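PDB 5YJE: protein HIRA from Homo sapiens, which cooperates with ASF1A in replication-independent chromatin assembly and is required for periodic repression of histone gene transcription during the cell cycle. Local coordinates for residues Pro42-Gln47 with Ser133-Leu138; Ser94-Ala99 with Val106-Glu111. One frame throughout, in Å; residues are numbered along the deposited sequence.

Contact 1 (Pro42-Gln47 with Ser133-Leu138); sequences PIPSPQ and SPISTL
Ser136 and Pro42 meet through the one hydrogen bond that crosses between the two segments. Ser136 OG donates to Pro42 O at 2.6 Å. The bond is bent at the oxygen (C=O...OG 140°), and the hydroxyl is tilted 25° out of the carbonyl plane. OG stands anti to the backbone N of Ser136 (chi1 -171°), and this carries it to the loop. Ser136 CA lies 3.4 Å from Pro42 O and adds a CA-H...O contact to the same acceptor.

Ser136 lies on strand 135-141, an outermost strand of a four-stranded antiparallel sheet within the chain. The chain is the C-terminal part of HIRA, and this strand falls in its TUP1-like enhancer of split family region, of the beta-propeller clan. Ser136 and Thr137 both face Leu148 of strand 144-149, a classic beta bulge.

The remaining contacts are van der Waals. Ile43 lies obliquely across Pro134, with CD1 at the end of its longer branch 3.5 Å from Pro134 CB. Its short branch, CG2, instead reaches Ile135 O. The Pro44 ring sets CD 3.4 Å from Ile135 O and CG 3.6 Å from Ser136 O. Pro44 CD also approaches Ile135 CG2, and Pro44 touches Thr98 of strand 96-101.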
ATOM      1  N   PRO B  42       6.876  -5.991 -26.713  1.00 41.78           N
ATOM      2  CA  PRO B  42       6.060  -5.995 -27.934  1.00 45.76           C
ATOM      3  C   PRO B  42       4.607  -6.368 -27.658  1.00 47.66           C
ATOM      4  O   PRO B  42       4.296  -7.172 -26.776  1.00 44.30           O
ATOM      5  CB  PRO B  42       6.745  -7.052 -28.814  1.00 37.47           C
ATOM      6  CG  PRO B  42       7.322  -8.030 -27.809  1.00 37.83           C
ATOM      7  CD  PRO B  42       7.720  -7.195 -26.601  1.00 39.66           C
ATOM      8  N   ILE B  43       3.719  -5.771 -28.438  1.00 40.52           N
ATOM      9  CA  ILE B  43       2.280  -5.952 -28.290  1.00 45.32           C
ATOM     10  C   ILE B  43       1.808  -7.012 -29.278  1.00 45.16           C
ATOM     11  O   ILE B  43       2.067  -6.871 -30.485  1.00 42.65           O
ATOM     12  CB  ILE B  43       1.530  -4.634 -28.519  1.00 45.33           C
ATOM     13  CG1 ILE B  43       2.096  -3.544 -27.594  1.00 41.72           C
ATOM     14  CG2 ILE B  43       0.043  -4.854 -28.295  1.00 41.74           C
ATOM     15  CD1 ILE B  43       1.700  -2.138 -28.023  1.00 35.14           C
ATOM     16  N   PRO B  44       1.084  -8.040 -28.831  1.00 49.16           N
ATOM     17  CA  PRO B  44       0.614  -9.072 -29.764  1.00 47.64           C
ATOM     18  C   PRO B  44      -0.184  -8.463 -30.913  1.00 44.20           C
ATOM     19  O   PRO B  44      -0.941  -7.497 -30.736  1.00 43.50           O
ATOM     20  CB  PRO B  44      -0.257  -9.985 -28.884  1.00 45.15           C
ATOM     21  CG  PRO B  44       0.134  -9.656 -27.463  1.00 41.30           C
ATOM     22  CD  PRO B  44       0.487  -8.206 -27.494  1.00 43.12           C
ATOM     23  N   SER B  45       0.032  -9.010 -32.111  1.00 49.42           N
ATOM     24  CA  SER B  45      -0.681  -8.534 -33.293  1.00 52.79           C
ATOM     25  C   SER B  45      -2.151  -8.944 -33.233  1.00 48.88           C
ATOM     26  O   SER B  45      -2.475 -10.039 -32.751  1.00 48.37           O
ATOM     27  CB  SER B  45      -0.044  -9.082 -34.570  1.00 51.42           C
ATOM     28  OG  SER B  45       1.346  -8.839 -34.587  1.00 61.97           O
ATOM     29  N   PRO B  46      -3.059  -8.084 -33.696  1.00 48.48           N
ATOM     30  CA  PRO B  46      -4.444  -8.521 -33.929  1.00 52.04           C
ATOM     31  C   PRO B  46      -4.486  -9.688 -34.907  1.00 52.36           C
ATOM     32  O   PRO B  46      -3.878  -9.645 -35.974  1.00 57.00           O
ATOM     33  CB  PRO B  46      -5.121  -7.273 -34.514  1.00 49.92           C
ATOM     34  CG  PRO B  46      -4.286  -6.123 -34.055  1.00 55.58           C
ATOM     35  CD  PRO B  46      -2.870  -6.648 -33.971  1.00 47.14           C
ATOM     36  N   GLN B  47      -5.191 -10.747 -34.518  1.00 54.51           N
ATOM     37  CA  GLN B  47      -5.458 -11.889 -35.375  1.00 49.28           C
ATOM     38  C   GLN B  47      -6.956 -12.125 -35.460  1.00 52.21           C
ATOM     39  O   GLN B  47      -7.696 -11.840 -34.513  1.00 55.27           O
ATOM     40  CB  GLN B  47      -4.815 -13.157 -34.853  1.00 45.03           C
ATOM     41  CG  GLN B  47      -3.406 -13.026 -34.385  1.00 45.42           C
ATOM     42  CD  GLN B  47      -2.917 -14.350 -33.848  1.00 47.75           C
ATOM     43  OE1 GLN B  47      -2.869 -15.344 -34.579  1.00 61.16           O
ATOM     44  NE2 GLN B  47      -2.620 -14.397 -32.563  1.00 48.97           N
ATOM     45  N   SER B 133      -0.800   0.726 -20.139  1.00 47.43           N
ATOM     46  CA  SER B 133      -0.325   0.697 -21.515  1.00 46.65           C
ATOM     47  C   SER B 133      -0.741  -0.644 -22.105  1.00 43.76           C
ATOM     48  O   SER B 133      -1.263  -1.501 -21.378  1.00 42.37           O
ATOM     49  CB  SER B 133       1.209   0.912 -21.581  1.00 46.70           C
ATOM     50  OG  SER B 133       1.936  -0.195 -21.114  1.00 44.15           O
ATOM     51  N   PRO B 134      -0.564  -0.854 -23.424  1.00 42.97           N
ATOM     52  CA  PRO B 134      -1.052  -2.112 -24.023  1.00 39.04           C
ATOM     53  C   PRO B 134      -0.358  -3.332 -23.445  1.00 41.56           C
ATOM     54  O   PRO B 134       0.801  -3.282 -23.016  1.00 47.14           O
ATOM     55  CB  PRO B 134      -0.744  -1.962 -25.521  1.00 37.97           C
ATOM     56  CG  PRO B 134      -0.679  -0.491 -25.757  1.00 41.22           C
ATOM     57  CD  PRO B 134      -0.102   0.094 -24.457  1.00 39.99           C
ATOM     58  N   ILE B 135      -1.105  -4.433 -23.412  1.00 39.62           N
ATOM     59  CA  ILE B 135      -0.569  -5.701 -22.946  1.00 39.56           C
ATOM     60  C   ILE B 135       0.612  -6.139 -23.816  1.00 43.30           C
ATOM     61  O   ILE B 135       0.701  -5.820 -25.014  1.00 44.40           O
ATOM     62  CB  ILE B 135      -1.667  -6.780 -22.955  1.00 37.31           C
ATOM     63  CG1 ILE B 135      -1.215  -8.027 -22.183  1.00 35.45           C
ATOM     64  CG2 ILE B 135      -2.114  -7.105 -24.455  1.00 40.83           C
ATOM     65  CD1 ILE B 135      -0.960  -7.783 -20.699  1.00 38.76           C
ATOM     66  N   SER B 136       1.530  -6.877 -23.198  1.00 37.44           N
ATOM     67  CA  SER B 136       2.540  -7.650 -23.908  1.00 42.90           C
ATOM     68  C   SER B 136       2.381  -9.138 -23.623  1.00 40.28           C
ATOM     69  O   SER B 136       2.176  -9.911 -24.555  1.00 42.66           O
ATOM     70  CB  SER B 136       3.961  -7.162 -23.545  1.00 42.67           C
ATOM     71  OG  SER B 136       4.941  -7.777 -24.380  1.00 40.16           O
ATOM     72  N   THR B 137       2.413  -9.556 -22.362  1.00 39.17           N
ATOM     73  CA  THR B 137       2.181 -10.947 -22.013  1.00 38.81           C
ATOM     74  C   THR B 137       1.343 -11.060 -20.746  1.00 39.24           C
ATOM     75  O   THR B 137       1.316 -10.163 -19.899  1.00 36.34           O
ATOM     76  CB  THR B 137       3.507 -11.729 -21.798  1.00 42.01           C
ATOM     77  OG1 THR B 137       4.303 -11.062 -20.801  1.00 43.61           O
ATOM     78  CG2 THR B 137       4.285 -11.887 -23.124  1.00 33.05           C
ATOM     79  N   LEU B 138       0.692 -12.209 -20.627  1.00 39.89           N
ATOM     80  CA  LEU B 138      -0.111 -12.593 -19.486  1.00 40.00           C
ATOM     81  C   LEU B 138       0.397 -13.912 -18.938  1.00 39.54           C
ATOM     82  O   LEU B 138       0.797 -14.798 -19.693  1.00 41.30           O
ATOM     83  CB  LEU B 138      -1.610 -12.759 -19.865  1.00 38.53           C
ATOM     84  CG  LEU B 138      -2.461 -11.520 -20.115  1.00 43.18           C
ATOM     85  CD1 LEU B 138      -3.912 -11.889 -20.534  1.00 39.02           C
ATOM     86  CD2 LEU B 138      -2.459 -10.616 -18.866  1.00 39.37           C
TER

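Contact 2 (Ser94-Ala99 with Val106-Glu111); sequences SRILTA and VCVACE
The beta hairpin of strands 96-101 and 105-110 opens a four-stranded antiparallel sheet, and this contact joins its two strands, from the Ser94 and Glu111 end to Ala99 and Val108. A classic beta bulge interrupts the pairing: Leu97 and Thr98 both face Ala109. Ala109 O accepts from both of their amides, at 2.7 Å from Leu97 N and 3.2 Å from Thr98 N. The Leu97 donor lies in the carbonyl plane, while Thr98 N is tilted 17° from it. Ala109 N returns a bond to Thr98 O. Beyond the bulge, Glu111 N donates to Arg95 O and extends the pairing past the strand ends.

Ile96 and Cys110 form a non-hydrogen-bonded pair, as do Ala99 and Val108. These four side chains share one face of the sheet. Ile96 uses both branches: CG1 meets Cys110 SG, and CG2 reaches Val108 CB at 3.8 Å. Val108 CG1 also touches Ala99 CB. Val64 and Ile62 of strand 60-71 pack on this face, against Ile96 and Ala99. Thr98 and Ala109 point to the other face, where Ile135 touches both.

Ser94 sets its OG 3.3 Å from Cys110 CB. Leu97 and Glu111 side chains cross at about a right angle, with Leu97 CD1 3.9 Å from Glu111 CG. Beyond CG, Glu111 runs extended to Arg95. Arg95 bends at chi2 and chi3, and the carboxylate stands over one face of its guanidinium, the planes 71° apart. The salt bridge joins Arg95 NH2 to Glu111 OE1 at 3.0 Å. OE1 is not in line with an N-H, so the attraction is one of charge and not a directed hydrogen bond. Glu111 OE2 sits 3.1 Å above one guanidinium face, offset toward its rim.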
ATOM      1  N   SER B  94     -14.369  -6.111 -27.499  1.00 40.64           N
ATOM      2  CA  SER B  94     -13.182  -5.671 -28.224  1.00 44.80           C
ATOM      3  C   SER B  94     -12.334  -6.883 -28.581  1.00 44.70           C
ATOM      4  O   SER B  94     -12.502  -7.973 -28.024  1.00 45.26           O
ATOM      5  CB  SER B  94     -12.349  -4.637 -27.437  1.00 43.13           C
ATOM      6  OG  SER B  94     -12.075  -5.091 -26.138  1.00 48.37           O
ATOM      7  N   ARG B  95     -11.429  -6.686 -29.540  1.00 45.65           N
ATOM      8  CA  ARG B  95     -10.586  -7.787 -29.999  1.00 46.11           C
ATOM      9  C   ARG B  95      -9.679  -8.297 -28.881  1.00 42.13           C
ATOM     10  O   ARG B  95      -9.036  -7.518 -28.174  1.00 41.29           O
ATOM     11  CB  ARG B  95      -9.750  -7.349 -31.199  1.00 49.83           C
ATOM     12  CG  ARG B  95     -10.586  -6.725 -32.287  1.00 58.58           C
ATOM     13  CD  ARG B  95     -10.240  -7.245 -33.676  1.00 61.64           C
ATOM     14  NE  ARG B  95      -8.993  -6.722 -34.229  1.00 66.31           N
ATOM     15  CZ  ARG B  95      -8.798  -5.452 -34.566  1.00 64.90           C
ATOM     16  NH1 ARG B  95      -7.640  -5.072 -35.091  1.00 66.81           N
ATOM     17  NH2 ARG B  95      -9.752  -4.554 -34.359  1.00 68.22           N
ATOM     18  N   ILE B  96      -9.646  -9.613 -28.720  1.00 38.97           N
ATOM     19  CA  ILE B  96      -8.735 -10.262 -27.785  1.00 42.37           C
ATOM     20  C   ILE B  96      -7.361 -10.414 -28.436  1.00 42.93           C
ATOM     21  O   ILE B  96      -7.232 -11.015 -29.509  1.00 43.77           O
ATOM     22  CB  ILE B  96      -9.291 -11.618 -27.334  1.00 37.92           C
ATOM     23  CG1 ILE B  96     -10.639 -11.405 -26.635  1.00 40.99           C
ATOM     24  CG2 ILE B  96      -8.286 -12.324 -26.407  1.00 38.93           C
ATOM     25  CD1 ILE B  96     -11.521 -12.640 -26.567  1.00 41.15           C
ATOM     26  N   LEU B  97      -6.335  -9.861 -27.780  1.00 42.58           N
ATOM     27  CA  LEU B  97      -4.950  -9.882 -28.239  1.00 38.02           C
ATOM     28  C   LEU B  97      -4.184 -11.073 -27.685  1.00 39.37           C
ATOM     29  O   LEU B  97      -3.467 -11.750 -28.431  1.00 41.38           O
ATOM     30  CB  LEU B  97      -4.245  -8.584 -27.848  1.00 42.14           C
ATOM     31  CG  LEU B  97      -4.729  -7.326 -28.553  1.00 44.96           C
ATOM     32  CD1 LEU B  97      -4.050  -6.035 -28.002  1.00 34.03           C
ATOM     33  CD2 LEU B  97      -4.501  -7.499 -30.069  1.00 41.11           C
ATOM     34  N   THR B  98      -4.311 -11.358 -26.389  1.00 38.66           N
ATOM     35  CA  THR B  98      -3.666 -12.569 -25.886  1.00 35.40           C
ATOM     36  C   THR B  98      -4.489 -13.094 -24.726  1.00 37.17           C
ATOM     37  O   THR B  98      -5.478 -12.489 -24.321  1.00 38.64           O
ATOM     38  CB  THR B  98      -2.180 -12.338 -25.487  1.00 41.55           C
ATOM     39  OG1 THR B  98      -1.605 -13.573 -25.049  1.00 40.98           O
ATOM     40  CG2 THR B  98      -2.010 -11.327 -24.334  1.00 35.39           C
ATOM     41  N   ALA B  99      -4.053 -14.218 -24.170  1.00 38.92           N
ATOM     42  CA  ALA B  99      -4.832 -14.876 -23.137  1.00 42.26           C
ATOM     43  C   ALA B  99      -3.916 -15.757 -22.302  1.00 39.64           C
ATOM     44  O   ALA B  99      -2.832 -16.140 -22.738  1.00 42.93           O
ATOM     45  CB  ALA B  99      -5.976 -15.697 -23.753  1.00 37.02           C
ATOM     46  N   VAL B 106      -9.255 -17.839 -16.202  1.00 49.26           N
ATOM     47  CA  VAL B 106      -8.856 -17.595 -17.576  1.00 45.80           C
ATOM     48  C   VAL B 106      -8.918 -16.093 -17.741  1.00 44.42           C
ATOM     49  O   VAL B 106      -9.912 -15.474 -17.358  1.00 44.59           O
ATOM     50  CB  VAL B 106      -9.795 -18.290 -18.588  1.00 46.91           C
ATOM     51  CG1 VAL B 106      -9.519 -17.795 -19.989  1.00 43.88           C
ATOM     52  CG2 VAL B 106      -9.673 -19.795 -18.509  1.00 45.14           C
ATOM     53  N   CYS B 107      -7.883 -15.492 -18.285  1.00 43.35           N
ATOM     54  CA  CYS B 107      -7.951 -14.058 -18.481  1.00 42.01           C
ATOM     55  C   CYS B 107      -7.531 -13.729 -19.893  1.00 40.79           C
ATOM     56  O   CYS B 107      -6.786 -14.479 -20.527  1.00 44.36           O
ATOM     57  CB  CYS B 107      -7.087 -13.307 -17.468  1.00 45.87           C
ATOM     58  SG  CYS B 107      -5.478 -13.990 -17.396  1.00 61.78           S
ATOM     59  N   VAL B 108      -8.046 -12.608 -20.389  1.00 40.60           N
ATOM     60  CA  VAL B 108      -7.788 -12.172 -21.750  1.00 38.72           C
ATOM     61  C   VAL B 108      -7.404 -10.709 -21.700  1.00 40.18           C
ATOM     62  O   VAL B 108      -7.940  -9.938 -20.892  1.00 39.43           O
ATOM     63  CB  VAL B 108      -8.997 -12.385 -22.705  1.00 40.67           C
ATOM     64  CG1 VAL B 108      -9.258 -13.885 -22.949  1.00 40.64           C
ATOM     65  CG2 VAL B 108     -10.219 -11.711 -22.177  1.00 35.36           C
ATOM     66  N   ALA B 109      -6.475 -10.327 -22.565  1.00 36.39           N
ATOM     67  CA  ALA B 109      -6.155  -8.927 -22.759  1.00 40.44           C
ATOM     68  C   ALA B 109      -6.567  -8.530 -24.168  1.00 40.46           C
ATOM     69  O   ALA B 109      -6.313  -9.263 -25.134  1.00 38.20           O
ATOM     70  CB  ALA B 109      -4.669  -8.642 -22.501  1.00 42.26           C
ATOM     71  N   CYS B 110      -7.207  -7.364 -24.242  1.00 39.05           N
ATOM     72  CA  CYS B 110      -7.916  -6.834 -25.387  1.00 44.90           C
ATOM     73  C   CYS B 110      -7.369  -5.461 -25.732  1.00 44.66           C
ATOM     74  O   CYS B 110      -6.866  -4.732 -24.866  1.00 40.26           O
ATOM     75  CB  CYS B 110      -9.437  -6.703 -25.111  1.00 42.10           C
ATOM     76  SG  CYS B 110     -10.250  -8.227 -24.553  1.00 46.00           S
ATOM     77  N   GLU B 111      -7.540  -5.104 -27.009  1.00 45.49           N
ATOM     78  CA  GLU B 111      -7.288  -3.752 -27.493  1.00 47.93           C
ATOM     79  C   GLU B 111      -8.016  -2.738 -26.625  1.00 48.16           C
ATOM     80  O   GLU B 111      -9.003  -3.088 -25.960  1.00 51.69           O
ATOM     81  CB  GLU B 111      -7.731  -3.599 -28.944  1.00 46.42           C
ATOM     82  CG  GLU B 111      -7.064  -4.551 -29.913  1.00 54.20           C
ATOM     83  CD  GLU B 111      -7.556  -4.336 -31.334  1.00 62.60           C
ATOM     84  OE1 GLU B 111      -8.784  -4.157 -31.522  1.00 63.47           O
ATOM     85  OE2 GLU B 111      -6.715  -4.322 -32.260  1.00 64.53           O
TER

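From the N terminus, the chain first passes through the proline-rich loop 42-47. It then forms the sheet of strands 49-53 to 86-92 and enters the hairpin of contact 2. That contact closes a short loop, with six residues between its segments. The chain completes the second sheet before 133-138 returns to the loop in contact 1. Contact 2 is therefore nested inside the long loop closed by contact 1. Their centres lie about 9 Å apart, and they touch: Pro46 packs on Arg95 and Glu111, Pro44 O meets Leu97 CD2, and Ile135 CG1 lies on Ala109 CB. Together they tie the leading loop to the first strands of two successive sheets.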